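Local coordinates for hypothetical protein (Pseudomonas syringae pv. tomato, PDB 2PAG) that is of unknown function but binds calcium ions and belongs to the SMI1/KNR4 (SUKH) family of proteins, at residues A11-P16 and V52-L57; E20-D25 and T48-V53; L81-E86 and E95-V100. All blocks are in the same frame, centred on the assembly; numbering follows the deposited sequence.

Contact 1 of 3, residues A11-P16 and V52-L57; sequences ANEPVP and VVYGSL
N12 and E13 together engage both backbone polar groups of V53, although neither segment is a regular strand and their directions differ by about 100°. The side-chain oxygen OD1 of N12 accepts a hydrogen bond from V53 N at 2.9 Å, with the donor lying in the plane of the amide carbonyl. Asparagine suits this place because its short side chain can offer a carbonyl much as a main chain would; with CG anti to the backbone N (chi1 179°), OD1 is carried toward V53. One residue on, E13 N donates to V53 O at 2.8 Å.

The E13 side chain then crosses that of V53 at about a right angle. Its CB and CG lie against the V53 carbonyl, CG coming within 3.4 Å of V53 O. Beyond CG the chain is extended, and CD reaches to 3.8 Å from Y54 CA. At the tip the two oxygens part: OE1 lies 4.0 Å from V53 CG1, while OE2 takes a weak hydrogen bond of 3.4 Å from G55 N. G55 is the second residue of a type II' turn from Y54 to L57, where its positive phi of 62° favours glycine.

Apolar contacts flank these bonds. A11 CB meets the Y54 ring at CD1, 3.7 Å away, and V15 meets V53 tip to tip through their CG1 atoms at 3.9 Å. In the fold, the contact joins the loop leaving helix 2-11 to the one leaving helix 40-49. Helix 124-132 backs the second loop, W132 NE1 bonding to Y54 O, and beyond the turn L57 packs on V131 of that helix and on C91 of strand 88-93.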
loop_
_atom_site.group_PDB
_atom_site.type_symbol
_atom_site.label_atom_id
_atom_site.label_comp_id
_atom_site.label_asym_id
_atom_site.label_seq_id
_atom_site.Cartn_x
_atom_site.Cartn_y
_atom_site.Cartn_z
ATOM N N ALA A 11 6.853 -14.136 7.405
ATOM C CA ALA A 11 8.130 -13.469 7.180
ATOM C C ALA A 11 8.210 -12.177 7.983
ATOM O O ALA A 11 9.255 -11.514 8.000
ATOM C CB ALA A 11 8.316 -13.167 5.698
ATOM N N ASN A 12 7.108 -11.828 8.648
ATOM C CA ASN A 12 7.040 -10.602 9.443
ATOM C C ASN A 12 8.219 -10.447 10.388
ATOM O O ASN A 12 8.535 -11.355 11.161
ATOM C CB ASN A 12 5.752 -10.547 10.264
ATOM C CG ASN A 12 5.676 -9.297 11.122
ATOM O OD1 ASN A 12 5.601 -8.185 10.602
ATOM N ND2 ASN A 12 5.712 -9.474 12.442
ATOM N N GLU A 13 8.851 -9.280 10.338
ATOM C CA GLU A 13 10.010 -9.003 11.175
ATOM C C GLU A 13 9.642 -8.270 12.460
ATOM O O GLU A 13 8.889 -7.292 12.447
ATOM C CB GLU A 13 11.022 -8.177 10.384
ATOM C CG GLU A 13 11.364 -8.755 9.022
ATOM C CD GLU A 13 12.223 -7.817 8.198
ATOM O OE1 GLU A 13 12.267 -6.611 8.524
ATOM O OE2 GLU A 13 12.843 -8.277 7.218
ATOM N N PRO A 14 10.179 -8.728 13.597
ATOM C CA PRO A 14 9.863 -8.064 14.860
ATOM C C PRO A 14 10.374 -6.631 14.914
ATOM O O PRO A 14 11.448 -6.320 14.389
ATOM C CB PRO A 14 10.531 -8.964 15.900
ATOM C CG PRO A 14 11.685 -9.554 15.152
ATOM C CD PRO A 14 11.069 -9.882 13.815
ATOM N N VAL A 15 9.581 -5.763 15.535
ATOM C CA VAL A 15 9.929 -4.355 15.709
ATOM C C VAL A 15 9.538 -3.971 17.134
ATOM O O VAL A 15 8.777 -4.689 17.784
ATOM C CB VAL A 15 9.184 -3.440 14.699
ATOM C CG1 VAL A 15 9.714 -3.680 13.292
ATOM C CG2 VAL A 15 7.688 -3.689 14.760
ATOM N N PRO A 16 10.059 -2.842 17.644
ATOM C CA PRO A 16 9.743 -2.397 19.008
ATOM C C PRO A 16 8.246 -2.278 19.272
ATOM O O PRO A 16 7.732 -2.834 20.245
ATOM C CB PRO A 16 10.456 -1.051 19.103
ATOM C CG PRO A 16 11.641 -1.245 18.209
ATOM C CD PRO A 16 11.011 -1.915 17.007
ATOM N N VAL A 52 2.336 -6.023 8.564
ATOM C CA VAL A 52 3.584 -6.718 8.282
ATOM C C VAL A 52 4.785 -5.814 7.995
ATOM O O VAL A 52 4.681 -4.780 7.308
ATOM C CB VAL A 52 3.404 -7.708 7.094
ATOM C CG1 VAL A 52 4.741 -8.312 6.697
ATOM C CG2 VAL A 52 2.425 -8.808 7.489
ATOM N N VAL A 53 5.923 -6.213 8.555
ATOM C CA VAL A 53 7.188 -5.515 8.375
ATOM C C VAL A 53 8.104 -6.511 7.668
ATOM O O VAL A 53 8.323 -7.617 8.172
ATOM C CB VAL A 53 7.797 -5.125 9.738
ATOM C CG1 VAL A 53 9.122 -4.415 9.534
ATOM C CG2 VAL A 53 6.820 -4.243 10.507
ATOM N N TYR A 54 8.613 -6.137 6.494
ATOM C CA TYR A 54 9.495 -7.023 5.740
ATOM C C TYR A 54 10.321 -6.340 4.653
ATOM O O TYR A 54 9.848 -5.428 3.969
ATOM C CB TYR A 54 8.700 -8.141 5.059
ATOM C CG TYR A 54 9.591 -9.054 4.245
ATOM C CD1 TYR A 54 10.286 -10.097 4.853
ATOM C CD2 TYR A 54 9.804 -8.822 2.887
ATOM C CE1 TYR A 54 11.177 -10.883 4.131
ATOM C CE2 TYR A 54 10.696 -9.601 2.156
ATOM C CZ TYR A 54 11.379 -10.629 2.786
ATOM O OH TYR A 54 12.271 -11.399 2.075
ATOM N N GLY A 55 11.553 -6.811 4.496
ATOM C CA GLY A 55 12.432 -6.301 3.461
ATOM C C GLY A 55 12.825 -4.841 3.508
ATOM O O GLY A 55 12.961 -4.253 4.583
ATOM N N SER A 56 13.002 -4.262 2.322
ATOM C CA SER A 56 13.418 -2.869 2.184
ATOM C C SER A 56 12.306 -1.918 1.756
ATOM O O SER A 56 12.579 -0.782 1.366
ATOM C CB SER A 56 14.565 -2.765 1.174
ATOM O OG SER A 56 14.147 -3.179 -0.119
ATOM N N LEU A 57 11.062 -2.383 1.806
ATOM C CA LEU A 57 9.919 -1.553 1.433
ATOM C C LEU A 57 8.911 -1.516 2.571
ATOM O O LEU A 57 8.683 -2.518 3.242
ATOM C CB LEU A 57 9.245 -2.096 0.169
ATOM C CG LEU A 57 10.030 -1.946 -1.140
ATOM C CD1 LEU A 57 9.334 -2.701 -2.248
ATOM C CD2 LEU A 57 10.158 -0.481 -1.500
HETATM O O HOH W 1 12.977 -4.761 7.157
#

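Contact 2 of 3, residues E20-D25 and T48-V53; sequences ELPDED and TVSDVV
L21 and D51 bring their backbones together, CA to CA 5.0 Å, where the lead-in to one helix passes the exit of another. The segment 48-53 leaves helix 40-49 through a type I beta turn from V49 to V52, closed by V52 N donating to V49 O at 3.0 Å. On the other side the chain approaches helix 24-34, with D23 as its N-cap: OD1 bonds to Q26 N, a task for which a short acidic side chain is well suited. A water joins the two main chains, donating to E20 O and to S50 O at 2.8 Å each.

L21 contributes the largest share of the buried surface. Its CG stands anti to the backbone N (chi1 -166°), and chi2 then brings CD1 against the turn, 3.7 Å from S50 N and 3.6 Å from D51 OD1. Leucine suits the place because one of its methyls, CD1, can lie against the main chain of 48-50 while the branched chain stays compact. The D51 side chain turns back between its own N and carbonyl carbon (chi1 63°), with CB against E20 C; its OD1 forms a salt bridge with R9 of helix 2-11, which also bonds to T48 O. P22, buried against V62 and T63, adds a compact ring. S50 OG is bonded to L46 O, and P22 CD rests 3.2 Å from that hydroxyl oxygen.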
loop_
_atom_site.group_PDB
_atom_site.type_symbol
_atom_site.label_atom_id
_atom_site.label_comp_id
_atom_site.label_asym_id
_atom_site.label_seq_id
_atom_site.Cartn_x
_atom_site.Cartn_y
_atom_site.Cartn_z
ATOM N N GLU A 20 -0.432 -2.264 13.796
ATOM C CA GLU A 20 -1.787 -2.759 13.991
ATOM C C GLU A 20 -2.487 -2.996 12.666
ATOM O O GLU A 20 -2.242 -2.290 11.689
ATOM C CB GLU A 20 -2.601 -1.770 14.822
ATOM C CG GLU A 20 -2.029 -1.512 16.205
ATOM C CD GLU A 20 -2.906 -0.597 17.033
ATOM O OE1 GLU A 20 -3.266 0.493 16.535
ATOM O OE2 GLU A 20 -3.230 -0.965 18.185
ATOM N N LEU A 21 -3.352 -4.003 12.643
ATOM C CA LEU A 21 -4.113 -4.332 11.446
ATOM C C LEU A 21 -5.461 -3.620 11.584
ATOM O O LEU A 21 -6.102 -3.689 12.632
ATOM C CB LEU A 21 -4.309 -5.850 11.364
ATOM C CG LEU A 21 -4.798 -6.438 10.043
ATOM C CD1 LEU A 21 -3.770 -6.158 8.949
ATOM C CD2 LEU A 21 -5.017 -7.938 10.205
ATOM N N PRO A 22 -5.904 -2.916 10.530
ATOM C CA PRO A 22 -7.182 -2.201 10.579
ATOM C C PRO A 22 -8.391 -3.102 10.380
ATOM O O PRO A 22 -8.267 -4.230 9.911
ATOM C CB PRO A 22 -7.050 -1.204 9.436
ATOM C CG PRO A 22 -6.326 -2.030 8.400
ATOM C CD PRO A 22 -5.236 -2.708 9.231
ATOM N N ASP A 23 -9.558 -2.597 10.764
ATOM C CA ASP A 23 -10.799 -3.326 10.560
ATOM C C ASP A 23 -11.521 -2.581 9.446
ATOM O O ASP A 23 -11.094 -1.498 9.031
ATOM C CB ASP A 23 -11.657 -3.357 11.829
ATOM C CG ASP A 23 -11.837 -1.993 12.455
ATOM O OD1 ASP A 23 -12.160 -1.029 11.728
ATOM O OD2 ASP A 23 -11.668 -1.891 13.691
ATOM N N GLU A 24 -12.613 -3.149 8.958
ATOM C CA GLU A 24 -13.350 -2.525 7.875
ATOM C C GLU A 24 -13.801 -1.092 8.149
ATOM O O GLU A 24 -13.745 -0.251 7.252
ATOM C CB GLU A 24 -14.529 -3.417 7.483
ATOM C CG GLU A 24 -14.069 -4.722 6.847
ATOM C CD GLU A 24 -15.211 -5.616 6.423
ATOM O OE1 GLU A 24 -15.924 -6.133 7.310
ATOM O OE2 GLU A 24 -15.394 -5.797 5.200
ATOM N N ASP A 25 -14.220 -0.800 9.379
ATOM C CA ASP A 25 -14.661 0.553 9.719
ATOM C C ASP A 25 -13.533 1.566 9.561
ATOM O O ASP A 25 -13.756 2.691 9.107
ATOM C CB ASP A 25 -15.189 0.611 11.154
ATOM C CG ASP A 25 -16.464 -0.184 11.340
ATOM O OD1 ASP A 25 -17.457 0.107 10.642
ATOM O OD2 ASP A 25 -16.470 -1.102 12.189
ATOM N N THR A 48 -5.520 -7.512 5.591
ATOM C CA THR A 48 -4.859 -8.776 5.894
ATOM C C THR A 48 -3.358 -8.762 6.157
ATOM O O THR A 48 -2.855 -9.620 6.885
ATOM C CB THR A 48 -5.112 -9.794 4.768
ATOM O OG1 THR A 48 -4.526 -9.323 3.546
ATOM C CG2 THR A 48 -6.589 -9.966 4.557
ATOM N N VAL A 49 -2.632 -7.813 5.574
ATOM C CA VAL A 49 -1.185 -7.788 5.769
ATOM C C VAL A 49 -0.531 -6.431 6.038
ATOM O O VAL A 49 0.695 -6.348 6.082
ATOM C CB VAL A 49 -0.461 -8.445 4.562
ATOM C CG1 VAL A 49 -0.915 -9.888 4.408
ATOM C CG2 VAL A 49 -0.749 -7.683 3.280
ATOM N N SER A 50 -1.323 -5.376 6.245
ATOM C CA SER A 50 -0.717 -4.064 6.473
ATOM C C SER A 50 -0.039 -3.901 7.836
ATOM O O SER A 50 0.461 -2.818 8.157
ATOM C CB SER A 50 -1.724 -2.922 6.225
ATOM O OG SER A 50 -2.777 -2.870 7.171
ATOM N N ASP A 51 -0.020 -4.968 8.634
ATOM C CA ASP A 51 0.664 -4.917 9.926
ATOM C C ASP A 51 2.017 -5.614 9.786
ATOM O O ASP A 51 2.766 -5.761 10.757
ATOM C CB ASP A 51 -0.174 -5.601 11.015
ATOM C CG ASP A 51 -0.398 -7.078 10.747
ATOM O OD1 ASP A 51 -0.491 -7.464 9.566
ATOM O OD2 ASP A 51 -0.502 -7.855 11.728
ATOM N N VAL A 52 2.336 -6.023 8.564
ATOM C CA VAL A 52 3.584 -6.718 8.282
ATOM C C VAL A 52 4.785 -5.814 7.995
ATOM O O VAL A 52 4.681 -4.780 7.308
ATOM C CB VAL A 52 3.404 -7.708 7.094
ATOM C CG1 VAL A 52 4.741 -8.312 6.697
ATOM C CG2 VAL A 52 2.425 -8.808 7.489
ATOM N N VAL A 53 5.923 -6.213 8.555
ATOM C CA VAL A 53 7.188 -5.515 8.375
ATOM C C VAL A 53 8.104 -6.511 7.668
ATOM O O VAL A 53 8.323 -7.617 8.172
ATOM C CB VAL A 53 7.797 -5.125 9.738
ATOM C CG1 VAL A 53 9.122 -4.415 9.534
ATOM C CG2 VAL A 53 6.820 -4.243 10.507
HETATM O O HOH W 2 -0.441 -0.985 10.046
#

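Contact 3 of 3, residues L81-E86 and E95-V100; sequences LGVPRE and EDYYCV
E86 O and V100 O are joined by one water, which donates to each of them at 2.8 Å and so ties together the far ends of the two segments. The contact belongs to an antiparallel four-stranded sheet with helix 71-81 packed on it. The segment 81-86 leaves that helix on its way to strand 88-93 and runs almost parallel to the inner strand 96-100, their directions 4° apart. V83 and Y97 are 8.0 Å apart between CA atoms, a spacing bridged by side chains rather than by backbone hydrogen bonds.

Strand alternation decides which side chains take part: those of Y97 and C99 face the loop, while those of D96 and V100 turn from it, V100 joining through its backbone. L81 CD2 approaches the Y97 ring in its plane, at the edge, 3.8 Å from CE2, and also touches E95 O at 3.7 Å. The same tyrosine packs on V74, T77 and A78 of helix 71-81, which a broad flat side chain can do while still meeting the loop. At the other end, V100 comes just before E101, which binds calcium with D103 and T105; the side chain of V100 is about 8 Å from a calcium ion.

V83 suits the buried centre because its branch at CB sends methyls to two neighbours on the strand. CG2 lies 4.0 Å from Y97 CD2, and CG1, anti to the backbone N (chi1 175°), lies 3.7 Å from C99 SG.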
loop_
_atom_site.group_PDB
_atom_site.type_symbol
_atom_site.label_atom_id
_atom_site.label_comp_id
_atom_site.label_asym_id
_atom_site.label_seq_id
_atom_site.Cartn_x
_atom_site.Cartn_y
_atom_site.Cartn_z
ATOM N N LEU A 81 3.271 15.865 -5.416
ATOM C CA LEU A 81 4.510 15.647 -6.157
ATOM C C LEU A 81 4.254 15.380 -7.639
ATOM O O LEU A 81 5.175 15.460 -8.454
ATOM C CB LEU A 81 5.293 14.480 -5.545
ATOM C CG LEU A 81 6.697 14.212 -6.095
ATOM C CD1 LEU A 81 7.587 15.415 -5.812
ATOM C CD2 LEU A 81 7.285 12.960 -5.456
ATOM N N GLY A 82 3.009 15.062 -7.991
ATOM C CA GLY A 82 2.692 14.807 -9.388
ATOM C C GLY A 82 1.922 13.533 -9.704
ATOM O O GLY A 82 1.458 13.345 -10.829
ATOM N N VAL A 83 1.785 12.643 -8.732
ATOM C CA VAL A 83 1.049 11.408 -8.975
ATOM C C VAL A 83 -0.410 11.741 -9.272
ATOM O O VAL A 83 -1.046 12.491 -8.529
ATOM C CB VAL A 83 1.097 10.472 -7.750
ATOM C CG1 VAL A 83 0.227 9.244 -7.995
ATOM C CG2 VAL A 83 2.529 10.052 -7.479
ATOM N N PRO A 84 -0.956 11.210 -10.379
ATOM C CA PRO A 84 -2.356 11.475 -10.728
ATOM C C PRO A 84 -3.280 11.164 -9.546
ATOM O O PRO A 84 -3.131 10.126 -8.905
ATOM C CB PRO A 84 -2.593 10.537 -11.909
ATOM C CG PRO A 84 -1.252 10.505 -12.575
ATOM C CD PRO A 84 -0.301 10.385 -11.413
ATOM N N ARG A 85 -4.223 12.062 -9.259
ATOM C CA ARG A 85 -5.164 11.886 -8.148
ATOM C C ARG A 85 -5.942 10.572 -8.209
ATOM O O ARG A 85 -6.347 10.030 -7.180
ATOM C CB ARG A 85 -6.156 13.053 -8.117
ATOM C CG ARG A 85 -7.235 12.963 -7.031
ATOM C CD ARG A 85 -6.648 13.125 -5.639
ATOM N NE ARG A 85 -7.619 13.668 -4.689
ATOM C CZ ARG A 85 -8.542 12.956 -4.051
ATOM N NH1 ARG A 85 -8.637 11.650 -4.247
ATOM N NH2 ARG A 85 -9.371 13.558 -3.208
ATOM N N GLU A 86 -6.156 10.073 -9.422
ATOM C CA GLU A 86 -6.895 8.833 -9.640
ATOM C C GLU A 86 -6.140 7.580 -9.189
ATOM O O GLU A 86 -6.720 6.495 -9.100
ATOM C CB GLU A 86 -7.244 8.707 -11.126
ATOM C CG GLU A 86 -6.026 8.608 -12.027
ATOM C CD GLU A 86 -6.362 8.784 -13.492
ATOM O OE1 GLU A 86 -7.253 8.063 -13.993
ATOM O OE2 GLU A 86 -5.730 9.644 -14.146
ATOM N N GLU A 95 11.616 8.615 -4.152
ATOM C CA GLU A 95 10.758 9.669 -4.678
ATOM C C GLU A 95 9.747 9.071 -5.653
ATOM O O GLU A 95 8.944 9.791 -6.246
ATOM C CB GLU A 95 11.588 10.745 -5.390
ATOM C CG GLU A 95 12.674 10.200 -6.295
ATOM C CD GLU A 95 13.247 11.257 -7.227
ATOM O OE1 GLU A 95 13.180 12.458 -6.886
ATOM O OE2 GLU A 95 13.771 10.881 -8.297
ATOM N N ASP A 96 9.789 7.750 -5.817
ATOM C CA ASP A 96 8.856 7.074 -6.711
ATOM C C ASP A 96 7.739 6.454 -5.891
ATOM O O ASP A 96 7.858 6.306 -4.677
ATOM C CB ASP A 96 9.555 5.985 -7.523
ATOM C CG ASP A 96 10.573 6.540 -8.503
ATOM O OD1 ASP A 96 10.483 7.736 -8.865
ATOM O OD2 ASP A 96 11.454 5.763 -8.922
ATOM N N TYR A 97 6.655 6.076 -6.560
ATOM C CA TYR A 97 5.513 5.490 -5.863
ATOM C C TYR A 97 4.835 4.367 -6.617
ATOM O O TYR A 97 4.519 4.506 -7.796
ATOM C CB TYR A 97 4.433 6.548 -5.616
ATOM C CG TYR A 97 4.779 7.606 -4.606
ATOM C CD1 TYR A 97 4.499 7.424 -3.255
ATOM C CD2 TYR A 97 5.385 8.795 -5.005
ATOM C CE1 TYR A 97 4.808 8.399 -2.320
ATOM C CE2 TYR A 97 5.704 9.778 -4.078
ATOM C CZ TYR A 97 5.412 9.573 -2.739
ATOM O OH TYR A 97 5.722 10.536 -1.813
ATOM N N TYR A 98 4.609 3.253 -5.932
ATOM C CA TYR A 98 3.857 2.159 -6.535
ATOM C C TYR A 98 2.435 2.607 -6.198
ATOM O O TYR A 98 2.126 2.885 -5.039
ATOM C CB TYR A 98 4.200 0.830 -5.856
ATOM C CG TYR A 98 5.579 0.315 -6.206
ATOM C CD1 TYR A 98 5.816 -0.324 -7.422
ATOM C CD2 TYR A 98 6.645 0.461 -5.320
ATOM C CE1 TYR A 98 7.084 -0.813 -7.752
ATOM C CE2 TYR A 98 7.923 -0.026 -5.642
ATOM C CZ TYR A 98 8.127 -0.662 -6.856
ATOM O OH TYR A 98 9.373 -1.160 -7.165
ATOM N N CYS A 99 1.588 2.728 -7.218
ATOM C CA CYS A 99 0.214 3.190 -7.025
ATOM C C CYS A 99 -0.782 2.245 -7.654
ATOM O O CYS A 99 -0.457 1.526 -8.600
ATOM C CB CYS A 99 0.026 4.570 -7.651
ATOM S SG CYS A 99 1.254 5.797 -7.165
ATOM N N VAL A 100 -2.013 2.294 -7.161
ATOM C CA VAL A 100 -3.059 1.410 -7.645
ATOM C C VAL A 100 -4.162 2.128 -8.409
ATOM O O VAL A 100 -4.713 3.139 -7.948
ATOM C CB VAL A 100 -3.675 0.642 -6.472
ATOM C CG1 VAL A 100 -4.565 -0.476 -6.983
ATOM C CG2 VAL A 100 -2.560 0.080 -5.595
HETATM O O HOH W 3 -7.309 4.232 -7.584
#

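How the contacts relate
Contacts 1 and 2 are neighbours, their centres 13 Å apart. They share V52 and V53 on the loop after helix 40-49, and N12 OD1 of contact 1 packs 3.7 Å from D51 O of contact 2. This one loop therefore receives first the chain leaving helix 2-11 and then the chain entering helix 24-34, so the connections of the first three helices meet at one loop. Contact 3 comes later in the chain and across its centre, its own centre about 24 Å from that of contact 1 and about 22 Å from that of contact 2. There helix 71-81 gives way to the antiparallel sheet, near the calcium site. All three lie within the one SMI1/KNR4 family region.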